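Local atomic coordinates of cellulase (Bacillus sp. BG-CS10, PDB entry 5E09), a protein that probably hydrolyses internal beta-1,4-glucosidic bonds of cellulose, using a family 5 glycoside hydrolase domain that is followed by an X2 module and a family 46 carbohydrate-binding module. Residues S345-V350 with H426-N431; I356-I361 with V392-A397. One frame throughout, in Å; residues are numbered along the deposited sequence.

Contact 1: residues S345-V350 with H426-N431; sequences SNLIHV and HFQLQN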
loop_
_atom_site.group_PDB
_atom_site.type_symbol
_atom_site.label_atom_id
_atom_site.label_comp_id
_atom_site.label_asym_id
_atom_site.label_seq_id
_atom_site.Cartn_x
_atom_site.Cartn_y
_atom_site.Cartn_z
ATOM N N SER A 345 -16.263 -3.279 -12.447
ATOM C CA SER A 345 -16.296 -1.942 -11.880
ATOM C C SER A 345 -17.158 -1.942 -10.618
ATOM O O SER A 345 -18.040 -2.793 -10.466
ATOM C CB SER A 345 -16.840 -0.946 -12.906
ATOM O OG SER A 345 -17.208 0.274 -12.289
ATOM N N ASN A 346 -16.903 -1.008 -9.707
ATOM C CA ASN A 346 -17.757 -0.867 -8.535
ATOM C C ASN A 346 -18.753 0.263 -8.765
ATOM O O ASN A 346 -19.450 0.693 -7.850
ATOM C CB ASN A 346 -16.931 -0.609 -7.271
ATOM C CG ASN A 346 -16.413 0.814 -7.194
ATOM O OD1 ASN A 346 -15.912 1.357 -8.175
ATOM N ND2 ASN A 346 -16.537 1.426 -6.028
ATOM N N LEU A 347 -18.804 0.739 -10.006
ATOM C CA LEU A 347 -19.676 1.840 -10.384
ATOM C C LEU A 347 -20.697 1.413 -11.436
ATOM O O LEU A 347 -20.392 0.624 -12.330
ATOM C CB LEU A 347 -18.855 3.012 -10.929
ATOM C CG LEU A 347 -17.717 3.558 -10.065
ATOM C CD1 LEU A 347 -17.043 4.722 -10.774
ATOM C CD2 LEU A 347 -18.217 3.981 -8.685
ATOM N N ILE A 348 -21.907 1.948 -11.316
ATOM C CA ILE A 348 -22.931 1.835 -12.344
ATOM C C ILE A 348 -23.351 3.234 -12.770
ATOM O O ILE A 348 -23.947 3.974 -11.985
ATOM C CB ILE A 348 -24.163 1.079 -11.845
ATOM C CG1 ILE A 348 -23.793 -0.342 -11.430
ATOM C CG2 ILE A 348 -25.252 1.068 -12.909
ATOM C CD1 ILE A 348 -24.928 -1.069 -10.746
ATOM N N HIS A 349 -23.041 3.602 -14.008
ATOM C CA HIS A 349 -23.368 4.935 -14.495
ATOM C C HIS A 349 -24.678 4.978 -15.268
ATOM O O HIS A 349 -24.927 4.160 -16.151
ATOM C CB HIS A 349 -22.245 5.477 -15.379
ATOM C CG HIS A 349 -20.924 5.574 -14.679
ATOM N ND1 HIS A 349 -20.010 4.549 -14.683
ATOM C CD2 HIS A 349 -20.382 6.572 -13.944
ATOM C CE1 HIS A 349 -18.945 4.914 -13.985
ATOM N NE2 HIS A 349 -19.146 6.131 -13.524
ATOM N N VAL A 350 -25.504 5.956 -14.928
ATOM C CA VAL A 350 -26.720 6.231 -15.665
ATOM C C VAL A 350 -26.739 7.705 -16.052
ATOM O O VAL A 350 -26.622 8.583 -15.198
ATOM C CB VAL A 350 -27.967 5.876 -14.839
ATOM C CG1 VAL A 350 -29.224 6.416 -15.498
ATOM C CG2 VAL A 350 -28.059 4.364 -14.635
ATOM N N HIS A 426 -19.974 -3.849 -3.499
ATOM C CA HIS A 426 -20.871 -2.701 -3.455
ATOM C C HIS A 426 -20.809 -1.851 -4.709
ATOM O O HIS A 426 -19.833 -1.147 -4.948
ATOM C CB HIS A 426 -20.565 -1.833 -2.234
ATOM C CG HIS A 426 -20.672 -2.571 -0.939
ATOM N ND1 HIS A 426 -19.659 -3.370 -0.455
ATOM C CD2 HIS A 426 -21.685 -2.662 -0.046
ATOM C CE1 HIS A 426 -20.038 -3.908 0.691
ATOM N NE2 HIS A 426 -21.264 -3.495 0.961
ATOM N N PHE A 427 -21.869 -1.910 -5.505
ATOM C CA PHE A 427 -22.013 -1.023 -6.650
ATOM C C PHE A 427 -22.520 0.346 -6.225
ATOM O O PHE A 427 -23.547 0.455 -5.551
ATOM C CB PHE A 427 -22.972 -1.616 -7.682
ATOM C CG PHE A 427 -22.492 -2.899 -8.288
ATOM C CD1 PHE A 427 -21.438 -2.902 -9.190
ATOM C CD2 PHE A 427 -23.097 -4.098 -7.966
ATOM C CE1 PHE A 427 -20.993 -4.085 -9.756
ATOM C CE2 PHE A 427 -22.661 -5.286 -8.530
ATOM C CZ PHE A 427 -21.607 -5.279 -9.423
ATOM N N GLN A 428 -21.799 1.387 -6.626
ATOM C CA GLN A 428 -22.276 2.753 -6.477
ATOM C C GLN A 428 -23.086 3.121 -7.720
ATOM O O GLN A 428 -22.565 3.103 -8.834
ATOM C CB GLN A 428 -21.104 3.727 -6.286
ATOM C CG GLN A 428 -20.040 3.250 -5.298
ATOM C CD GLN A 428 -20.498 3.310 -3.849
ATOM O OE1 GLN A 428 -21.007 4.332 -3.387
ATOM N NE2 GLN A 428 -20.307 2.215 -3.122
ATOM N N LEU A 429 -24.363 3.432 -7.534
ATOM C CA LEU A 429 -25.224 3.819 -8.649
ATOM C C LEU A 429 -25.090 5.320 -8.906
ATOM O O LEU A 429 -25.696 6.139 -8.211
ATOM C CB LEU A 429 -26.677 3.434 -8.362
ATOM C CG LEU A 429 -27.754 3.761 -9.398
ATOM C CD1 LEU A 429 -27.353 3.290 -10.788
ATOM C CD2 LEU A 429 -29.075 3.128 -8.985
ATOM N N GLN A 430 -24.279 5.670 -9.903
ATOM C CA GLN A 430 -23.967 7.066 -10.194
ATOM C C GLN A 430 -24.884 7.673 -11.256
ATOM O O GLN A 430 -24.891 7.222 -12.402
ATOM C CB GLN A 430 -22.509 7.201 -10.660
ATOM C CG GLN A 430 -21.456 6.674 -9.693
ATOM C CD GLN A 430 -21.448 7.418 -8.368
ATOM O OE1 GLN A 430 -21.749 6.843 -7.324
ATOM N NE2 GLN A 430 -21.104 8.698 -8.407
ATOM N N ASN A 431 -25.645 8.699 -10.879
ATOM C CA ASN A 431 -26.355 9.520 -11.856
ATOM C C ASN A 431 -25.407 10.589 -12.382
ATOM O O ASN A 431 -25.035 11.500 -11.651
ATOM C CB ASN A 431 -27.601 10.169 -11.236
ATOM C CG ASN A 431 -28.608 10.643 -12.285
ATOM O OD1 ASN A 431 -28.531 10.264 -13.457
ATOM N ND2 ASN A 431 -29.562 11.470 -11.861
HETATM O O HOH W 1 -18.177 0.401 -3.840
#
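Asn346 O is approached by two groups of the facing strand. Gln428 N donates to it at 2.7 Å in a nearly straight bond (170° at the hydrogen), and the CA-H of Phe427 comes to 3.3 Å from it. From here a parallel ladder runs on: Ile348 N bonds to Gln428 O, Gln430 N to Ile348 O, and Val350 N to Gln430 O. At its start, one water accepts from Asn346 ND2 and Gln428 NE2 and donates to His426 O. The other end of the Asn346 amide, OD1, is bonded to Gln285, so this side chain also ties the module to the family 5 catalytic domain.

Ile348 lies on the buried face, between Phe427 and Leu429. Its chain is extended (chi2 172°), and CD1 comes to 3.7 Å from Phe427 CB, beside the root of the ring. The CG2 branch goes the other way and meets Leu429 CD1, also at 3.7 Å. Cut back to alanine, Ile348 would lose both branches, and a gap would probably open between Phe427 and Leu429, with the phenyl ring freer to shift. The edge of that ring faces Ser345 O, with CE1 at 3.3 Å. At the far end of the Ile348 face, Asn431 ND2 is hydrogen-bonded to Asp352 and to Glu408 O. On the opposite face, Leu347 CD2 lies 3.8 Å from Gln428 CB. The bent chain of Gln430 carries OE1 to Thr411.

This parallel pairing resembles that of strands A' and G in immunoglobulin-like folds: the chain passes from strand 342-343 in the antiparallel sheet to 347-351, beside the last strand of the module, 425-432. Strand 347-351 edges a mixed sheet; 425-432 is flanked on its other side by 410-419. Ile348 and Phe427 pack on strand 359-364 of the antiparallel sheet.

Contact 2: residues I356-I361 with V392-A397; sequences IRDQDI and VLTMKA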
loop_
_atom_site.group_PDB
_atom_site.type_symbol
_atom_site.label_atom_id
_atom_site.label_comp_id
_atom_site.label_asym_id
_atom_site.label_seq_id
_atom_site.Cartn_x
_atom_site.Cartn_y
_atom_site.Cartn_z
ATOM N N ILE A 356 -33.811 5.613 -19.166
ATOM C CA ILE A 356 -33.169 4.589 -18.358
ATOM C C ILE A 356 -33.454 3.205 -18.916
ATOM O O ILE A 356 -34.603 2.802 -19.079
ATOM C CB ILE A 356 -33.621 4.679 -16.891
ATOM C CG1 ILE A 356 -33.067 5.963 -16.264
ATOM C CG2 ILE A 356 -33.164 3.447 -16.104
ATOM C CD1 ILE A 356 -33.575 6.244 -14.869
ATOM N N ARG A 357 -32.388 2.476 -19.213
ATOM C CA ARG A 357 -32.513 1.162 -19.820
ATOM C C ARG A 357 -31.831 0.100 -18.973
ATOM O O ARG A 357 -31.060 0.429 -18.071
ATOM C CB ARG A 357 -31.928 1.189 -21.236
ATOM C CG ARG A 357 -30.463 1.593 -21.280
ATOM C CD ARG A 357 -29.927 1.701 -22.705
ATOM N NE ARG A 357 -28.505 2.019 -22.681
ATOM C CZ ARG A 357 -27.545 1.109 -22.534
ATOM N NH1 ARG A 357 -27.856 -0.175 -22.395
ATOM N NH2 ARG A 357 -26.272 1.480 -22.512
ATOM N N ASP A 358 -32.141 -1.166 -19.256
ATOM C CA ASP A 358 -31.469 -2.301 -18.626
ATOM C C ASP A 358 -29.957 -2.126 -18.747
ATOM O O ASP A 358 -29.477 -1.594 -19.749
ATOM C CB ASP A 358 -31.895 -3.624 -19.279
ATOM C CG ASP A 358 -33.292 -4.088 -18.855
ATOM O OD1 ASP A 358 -33.882 -3.512 -17.915
ATOM O OD2 ASP A 358 -33.796 -5.054 -19.465
ATOM N N GLN A 359 -29.203 -2.562 -17.741
ATOM C CA GLN A 359 -27.749 -2.410 -17.790
ATOM C C GLN A 359 -27.024 -3.680 -17.375
ATOM O O GLN A 359 -27.310 -4.251 -16.327
ATOM C CB GLN A 359 -27.292 -1.248 -16.903
ATOM C CG GLN A 359 -27.834 0.109 -17.323
ATOM C CD GLN A 359 -26.741 1.145 -17.496
ATOM O OE1 GLN A 359 -25.635 0.997 -16.968
ATOM N NE2 GLN A 359 -27.042 2.202 -18.245
ATOM N N ASP A 360 -26.080 -4.111 -18.206
ATOM C CA ASP A 360 -25.302 -5.315 -17.933
ATOM C C ASP A 360 -24.022 -4.986 -17.173
ATOM O O ASP A 360 -23.476 -3.890 -17.304
ATOM C CB ASP A 360 -24.964 -6.044 -19.236
ATOM C CG ASP A 360 -26.138 -6.842 -19.781
ATOM O OD1 ASP A 360 -27.277 -6.628 -19.313
ATOM O OD2 ASP A 360 -25.922 -7.683 -20.680
ATOM N N ILE A 361 -23.557 -5.949 -16.382
ATOM C CA ILE A 361 -22.401 -5.792 -15.502
ATOM C C ILE A 361 -21.642 -7.107 -15.409
ATOM O O ILE A 361 -22.196 -8.122 -14.990
ATOM C CB ILE A 361 -22.801 -5.370 -14.068
ATOM C CG1 ILE A 361 -23.612 -4.075 -14.071
ATOM C CG2 ILE A 361 -21.564 -5.224 -13.194
ATOM C CD1 ILE A 361 -24.488 -3.923 -12.854
ATOM N N VAL A 392 -23.010 -12.677 -15.791
ATOM C CA VAL A 392 -23.355 -11.348 -16.250
ATOM C C VAL A 392 -24.612 -10.930 -15.490
ATOM O O VAL A 392 -25.664 -11.559 -15.611
ATOM C CB VAL A 392 -23.637 -11.322 -17.762
ATOM C CG1 VAL A 392 -24.066 -9.930 -18.198
ATOM C CG2 VAL A 392 -22.409 -11.777 -18.537
ATOM N N LEU A 393 -24.493 -9.860 -14.713
ATOM C CA LEU A 393 -25.594 -9.316 -13.932
ATOM C C LEU A 393 -26.338 -8.213 -14.681
ATOM O O LEU A 393 -25.737 -7.255 -15.130
ATOM C CB LEU A 393 -25.064 -8.770 -12.605
ATOM C CG LEU A 393 -26.057 -8.027 -11.712
ATOM C CD1 LEU A 393 -27.124 -8.988 -11.188
ATOM C CD2 LEU A 393 -25.335 -7.331 -10.565
ATOM N N THR A 394 -27.651 -8.328 -14.798
ATOM C CA THR A 394 -28.430 -7.253 -15.391
ATOM C C THR A 394 -29.293 -6.532 -14.355
ATOM O O THR A 394 -30.101 -7.161 -13.658
ATOM C CB THR A 394 -29.336 -7.775 -16.516
ATOM O OG1 THR A 394 -28.537 -8.423 -17.515
ATOM C CG2 THR A 394 -30.111 -6.625 -17.149
HETATM N N MSE A 395 -29.100 -5.215 -14.249
HETATM C CA MSE A 395 -30.021 -4.353 -13.509
HETATM C C MSE A 395 -31.162 -3.937 -14.427
HETATM O O MSE A 395 -30.934 -3.369 -15.504
HETATM C CB MSE A 395 -29.319 -3.104 -12.956
HETATM C CG MSE A 395 -28.225 -3.393 -11.953
HETATM SE SE MSE A 395 -28.818 -4.528 -10.482
HETATM C CE MSE A 395 -30.382 -3.499 -9.934
ATOM N N LYS A 396 -32.387 -4.219 -13.999
ATOM C CA LYS A 396 -33.557 -3.897 -14.800
ATOM C C LYS A 396 -33.856 -2.404 -14.732
ATOM O O LYS A 396 -33.631 -1.762 -13.704
ATOM C CB LYS A 396 -34.770 -4.710 -14.337
ATOM C CG LYS A 396 -34.534 -6.220 -14.289
ATOM C CD LYS A 396 -34.317 -6.810 -15.670
ATOM C CE LYS A 396 -35.510 -6.547 -16.575
ATOM N NZ LYS A 396 -35.392 -7.217 -17.902
ATOM N N ALA A 397 -34.376 -1.868 -15.832
ATOM C CA ALA A 397 -34.623 -0.435 -15.980
ATOM C C ALA A 397 -35.564 0.137 -14.919
ATOM O O ALA A 397 -35.411 1.284 -14.500
ATOM C CB ALA A 397 -35.178 -0.153 -17.366
#
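Asp358 and Ala397 meet where an antiparallel beta ladder of the immunoglobulin-like X2 module gives way to helix 397-403. From its backbone, Asp358 sends CB past Thr394 CG2, at 4.1 Å. With CG placed beside the backbone N (chi1 -76°), the carboxylate reaches segment 392-397 with both oxygens. OD1 accepts from Ala397 N at 2.7 Å, met nearly along its C-O axis. OD2 takes Lys396 NZ at 3.1 Å on its syn side, 33° out of the carboxylate plane, and this closes a salt bridge. Lys396 holds the N-cap position, and the next N-H, that of Ala397, is the one accepted by the Asp358 carboxylate, which comes from the loop leading into strand 359-364. The helix end and the lysine would both be expected to stabilise the negative charge. The same NZ has Glu387 as a second anionic partner.

The ladder itself is regular at Gln359, which exchanges two backbone bonds with Met395, both in the carbonyl plane. Further along, Leu393 N bonds to Ile361 O, while the return bond from Ile361 N to Leu393 O is weak. On the face of Ile361, Leu393 and Met395, the packing is apolar. Ile361 CD1 lies 3.9 Å from CG of Met395, a selenomethionine in this crystal, and 4.2 Å from Leu393 CD2. This face turns inward, toward Phe427 and Leu373 of the other sheet. The outer face carries a polar pair: Thr394 OG1 donates to Asp360 OD1 at 2.8 Å, coming from above the carboxylate, 55° out of its plane.

Both contacts belong to the X2 module, with their centres about 11 Å apart. Along the chain the order is 345-350, 356-361, 392-397, 426-431, so contact 1 joins the outer two segments and contact 2 the inner two. Each lies in a different sheet: contact 1 in the mixed one, contact 2 in the antiparallel one. The two sheets pack face to face as a sandwich. Ile348 CD1 meets Ile361 CD1 at 3.6 Å, and the Phe427 ring touches Ile361 and Leu393. The short link between strands 347-351 and 359-364 crosses from one sheet to the other. Together the contacts build part of the hydrophobic interior of this middle module.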